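Pbp related beta-lactamase (Pyrococcus abyssi, PDB 2QMI) probably hydrolyses peptides as a serine peptidase related to penicillin-binding proteins and beta-lactamases, working as a self-compartmentalizing octamer. Local coordinates at residues Glu7-Ile10 against Val11-Ala15; Glu360-Leu363 against Lys364-Glu367. All blocks are in the same frame, centred on the assembly; numbering follows the deposited sequence.

Contact 1. Residues Glu7-Ile10 against Val11-Ala15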
loop_
_atom_site.group_PDB
_atom_site.type_symbol
_atom_site.label_atom_id
_atom_site.label_comp_id
_atom_site.label_asym_id
_atom_site.label_seq_id
_atom_site.Cartn_x
_atom_site.Cartn_y
_atom_site.Cartn_z
ATOM N N GLU A 7 -0.158 42.927 18.315
ATOM C CA GLU A 7 -1.203 41.909 18.295
ATOM C C GLU A 7 -1.368 41.331 16.888
ATOM O O GLU A 7 -1.521 40.116 16.709
ATOM C CB GLU A 7 -2.525 42.506 18.787
ATOM C CG GLU A 7 -2.384 43.289 20.082
ATOM C CD GLU A 7 -3.708 43.519 20.796
ATOM O OE1 GLU A 7 -4.720 43.821 20.126
ATOM O OE2 GLU A 7 -3.733 43.408 22.039
ATOM N N SER A 8 -1.331 42.212 15.890
ATOM C CA SER A 8 -1.455 41.802 14.497
ATOM C C SER A 8 -0.373 40.762 14.210
ATOM O O SER A 8 -0.643 39.676 13.690
ATOM C CB SER A 8 -1.267 43.017 13.581
ATOM O OG SER A 8 -1.737 42.760 12.271
ATOM N N PHE A 9 0.857 41.104 14.567
ATOM C CA PHE A 9 1.999 40.222 14.364
ATOM C C PHE A 9 1.786 38.864 15.030
ATOM O O PHE A 9 1.978 37.812 14.411
ATOM C CB PHE A 9 3.259 40.881 14.940
ATOM C CG PHE A 9 4.429 39.946 15.083
ATOM C CD1 PHE A 9 5.134 39.513 13.967
ATOM C CD2 PHE A 9 4.830 39.509 16.343
ATOM C CE1 PHE A 9 6.225 38.663 14.105
ATOM C CE2 PHE A 9 5.914 38.663 16.491
ATOM C CZ PHE A 9 6.616 38.239 15.372
ATOM N N ILE A 10 1.393 38.902 16.300
ATOM C CA ILE A 10 1.169 37.691 17.080
ATOM C C ILE A 10 0.134 36.743 16.484
ATOM O O ILE A 10 0.382 35.542 16.380
ATOM C CB ILE A 10 0.774 38.053 18.532
ATOM C CG1 ILE A 10 1.975 38.710 19.229
ATOM C CG2 ILE A 10 0.310 36.813 19.290
ATOM C CD1 ILE A 10 1.658 39.313 20.588
ATOM N N VAL A 11 -1.013 37.275 16.077
ATOM C CA VAL A 11 -2.064 36.445 15.509
ATOM C C VAL A 11 -1.688 35.837 14.156
ATOM O O VAL A 11 -2.148 34.749 13.803
ATOM C CB VAL A 11 -3.371 37.246 15.371
ATOM C CG1 VAL A 11 -4.434 36.405 14.663
ATOM C CG2 VAL A 11 -3.866 37.657 16.751
ATOM N N GLU A 12 -0.849 36.542 13.402
ATOM C CA GLU A 12 -0.416 36.064 12.099
ATOM C C GLU A 12 0.597 34.928 12.258
ATOM O O GLU A 12 0.599 33.974 11.473
ATOM C CB GLU A 12 0.198 37.215 11.288
ATOM C CG GLU A 12 -0.745 38.411 11.099
ATOM C CD GLU A 12 -0.169 39.484 10.187
ATOM O OE1 GLU A 12 0.946 39.981 10.464
ATOM O OE2 GLU A 12 -0.833 39.836 9.188
ATOM N N LYS A 13 1.458 35.028 13.266
ATOM C CA LYS A 13 2.454 33.990 13.500
ATOM C C LYS A 13 1.812 32.707 14.006
ATOM O O LYS A 13 2.209 31.610 13.600
ATOM C CB LYS A 13 3.520 34.468 14.492
ATOM C CG LYS A 13 4.517 35.442 13.878
ATOM C CD LYS A 13 5.200 34.809 12.661
ATOM C CE LYS A 13 6.112 35.778 11.949
ATOM N NZ LYS A 13 6.654 35.179 10.693
ATOM N N MET A 14 0.820 32.845 14.882
ATOM C CA MET A 14 0.122 31.684 15.429
ATOM C C MET A 14 -0.624 30.940 14.325
ATOM O O MET A 14 -0.634 29.709 14.287
ATOM C CB MET A 14 -0.852 32.116 16.536
ATOM C CG MET A 14 -0.158 32.643 17.794
ATOM S SD MET A 14 -1.295 33.235 19.081
ATOM C CE MET A 14 -1.677 31.688 19.906
ATOM N N ALA A 15 -1.254 31.687 13.428
ATOM C CA ALA A 15 -1.972 31.071 12.319
ATOM C C ALA A 15 -0.978 30.321 11.425
ATOM O O ALA A 15 -1.126 29.130 11.159
ATOM C CB ALA A 15 -2.694 32.137 11.512
#

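Contact 2. Residues Glu360-Leu363 against Lys364-Glu367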
loop_
_atom_site.group_PDB
_atom_site.type_symbol
_atom_site.label_atom_id
_atom_site.label_comp_id
_atom_site.label_asym_id
_atom_site.label_seq_id
_atom_site.Cartn_x
_atom_site.Cartn_y
_atom_site.Cartn_z
ATOM N N GLU A 360 13.045 35.712 7.294
ATOM C CA GLU A 360 11.967 34.750 7.081
ATOM C C GLU A 360 11.004 35.224 6.001
ATOM O O GLU A 360 10.525 34.427 5.191
ATOM C CB GLU A 360 11.169 34.521 8.361
ATOM C CG GLU A 360 10.164 33.376 8.242
ATOM C CD GLU A 360 8.897 33.619 9.043
ATOM O OE1 GLU A 360 8.142 34.547 8.661
ATOM O OE2 GLU A 360 8.659 32.889 10.046
ATOM N N ARG A 361 10.706 36.523 6.012
ATOM C CA ARG A 361 9.790 37.105 5.039
ATOM C C ARG A 361 10.395 37.111 3.641
ATOM O O ARG A 361 9.728 36.755 2.677
ATOM C CB ARG A 361 9.412 38.538 5.441
ATOM C CG ARG A 361 8.505 39.237 4.429
ATOM C CD ARG A 361 8.033 40.604 4.932
ATOM N NE ARG A 361 9.140 41.391 5.481
ATOM C CZ ARG A 361 10.096 41.961 4.755
ATOM N NH1 ARG A 361 10.087 41.850 3.436
ATOM N NH2 ARG A 361 11.078 42.626 5.352
ATOM N N ILE A 362 11.659 37.514 3.535
ATOM C CA ILE A 362 12.339 37.554 2.240
ATOM C C ILE A 362 12.504 36.154 1.643
ATOM O O ILE A 362 12.276 35.954 0.455
ATOM C CB ILE A 362 13.735 38.226 2.350
ATOM C CG1 ILE A 362 13.595 39.648 2.915
ATOM C CG2 ILE A 362 14.401 38.276 0.983
ATOM C CD1 ILE A 362 12.525 40.475 2.232
ATOM N N LEU A 363 12.895 35.186 2.468
ATOM C CA LEU A 363 13.073 33.814 2.000
ATOM C C LEU A 363 11.768 33.183 1.523
ATOM O O LEU A 363 11.775 32.365 0.597
ATOM C CB LEU A 363 13.667 32.947 3.104
ATOM C CG LEU A 363 15.122 33.248 3.468
ATOM C CD1 LEU A 363 15.488 32.519 4.764
ATOM C CD2 LEU A 363 16.041 32.828 2.314
ATOM N N LYS A 364 10.651 33.544 2.155
ATOM C CA LYS A 364 9.361 32.982 1.752
ATOM C C LYS A 364 9.064 33.293 0.294
ATOM O O LYS A 364 8.360 32.541 -0.373
ATOM C CB LYS A 364 8.210 33.532 2.602
ATOM C CG LYS A 364 7.977 32.831 3.934
ATOM C CD LYS A 364 6.487 32.927 4.330
ATOM C CE LYS A 364 6.213 32.436 5.753
ATOM N NZ LYS A 364 6.623 33.431 6.788
ATOM N N LYS A 365 9.598 34.408 -0.191
ATOM C CA LYS A 365 9.382 34.829 -1.572
ATOM C C LYS A 365 10.059 33.924 -2.606
ATOM O O LYS A 365 9.639 33.855 -3.762
ATOM C CB LYS A 365 9.905 36.253 -1.772
ATOM C CG LYS A 365 9.333 37.320 -0.845
ATOM C CD LYS A 365 9.898 38.683 -1.257
ATOM C CE LYS A 365 9.423 39.833 -0.369
ATOM N NZ LYS A 365 10.077 41.115 -0.800
ATOM N N VAL A 366 11.108 33.237 -2.182
ATOM C CA VAL A 366 11.887 32.383 -3.061
ATOM C C VAL A 366 11.346 30.968 -3.263
ATOM O O VAL A 366 11.791 30.254 -4.167
ATOM C CB VAL A 366 13.362 32.361 -2.556
ATOM C CG1 VAL A 366 14.028 31.044 -2.858
ATOM C CG2 VAL A 366 14.130 33.498 -3.206
ATOM N N GLU A 367 10.383 30.562 -2.438
ATOM C CA GLU A 367 9.798 29.229 -2.565
ATOM C C GLU A 367 8.815 29.199 -3.728
ATOM O O GLU A 367 8.165 30.206 -4.029
ATOM C CB GLU A 367 9.066 28.823 -1.281
ATOM C CG GLU A 367 9.942 28.792 -0.029
ATOM C CD GLU A 367 9.160 28.382 1.211
ATOM O OE1 GLU A 367 8.080 28.971 1.440
ATOM O OE2 GLU A 367 9.624 27.478 1.949
#

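Contact 1. Residues Glu7-Ile10 against Val11-Ala15
Phe9 and Lys13, one turn apart on helix 3-16, make the main side-chain contact here, a CH-pi interaction. Lys13 CG sits over one face of the Phe9 ring, 4.0 Å from the ring centroid, 26° off the normal and displaced toward the rim on the CE1 side. With Phe9 CG anti to its backbone nitrogen (chi1 166°), the ring stands out from the helix, leaning toward its C-terminal end, where it meets Lys13. The bend at chi2 of the lysine takes the chain off the face, so that CE comes beside the rim, 3.6 Å from Phe9 CE1. Tyr340 stacks with the same ring.

The apolar contact is smaller: Ile10 and Met14 run side by side, with Ile10 CG2 3.9 Å from Met14 SD. Helix 3-16 lays both, together with Val11, on Phe38 of strand 31-38, an outermost strand of the antiparallel sheet in the beta-lactamase family region.

The backbone makes the i to i+4 bonds of an alpha-helix. Val11 N to Glu7 O, at 3.0 Å, is nearly straight (168° at the hydrogen), and Met14 N reaches Ile10 O at 3.1 Å.

The charged ends have partners elsewhere: Glu7 with Lys36, Lys13 with Glu360, and Glu12 with Lys374 of a neighbouring subunit. Val11 and Met14 also pack on another neighbouring subunit. Lys13 therefore serves two environments: its CG methylene covers part of an aromatic face while its ammonium pairs with a carboxylate beyond this helix.

Contact 2. Residues Glu360-Leu363 against Lys364-Glu367
Lys364 reaches back one turn to Glu360, and its side chain can be followed atom by atom. CB lies 3.6 Å from Glu360 O and equally far from Arg361 O. CG comes nearer the first of these carbonyls, 3.3 Å from Glu360 O, and the chain then runs alongside the glutamate, both pointing the same way. At CE, Glu360 OE1 is still 4.1 Å off. The last torsion, chi4 at 77°, bends the ammonium toward the carboxylate, and NZ closes a salt bridge of 2.7 Å to Glu360 OE1. Glu360 OE1 also takes Lys13, so two lysines share one carboxylate oxygen, with Glu16 as a further acid for Lys364.

The backbone beneath changes its spacing. Lys364 N bonds to Glu360 O four residues back, but Lys365 N turns to Ile362 O and Val366 N to Leu363 O, three residues back, as in a 3-10 turn. These last two donors stand well above their carbonyl planes, by about 60°. The chain thereby passes from helix 355-364 into strand 368-371, the first strand of the closed eight-stranded antiparallel barrel in the octamerisation domain, an up-and-down topology consistent with a lipocalin-like fold. Ile362, Leu363 and Val366 pack on Ile413 of that barrel, and Leu363 and Val366 also touch Val388.

Lys365 stays extended and crosses Ile362, its NZ 3.9 Å from Ile362 CD1. The same NZ lies at the edge of the Arg361 guanidinium, near its plane and 4.3 Å from Arg361 NH1. Glu410 probably offsets the like charges: it forms a salt bridge with Arg361 NH2 and a long, weak ion pair with Lys365 NZ.

Contacts 1 and 2 are far apart in sequence, with centres about 18 Å apart, yet they meet through one salt bridge, Lys13 NZ to Glu360 OE1 at 2.6 Å. It ties helix 3-16 of the beta-lactamase family region to helix 355-364, which leads into the barrel. Lys13 NZ and Lys364 NZ come within 4.3 Å because both bond to the same oxygen, Glu360 OE1, whose negative charge probably offsets their closeness, and Glu16 adds a further acid. This ionic cluster sits at a joint between the two parts of the chain. Neither contact includes the SxxK motif, which probably carries the catalytic serine; both are structural, and contact 1 also faces neighbouring subunits of the octamer.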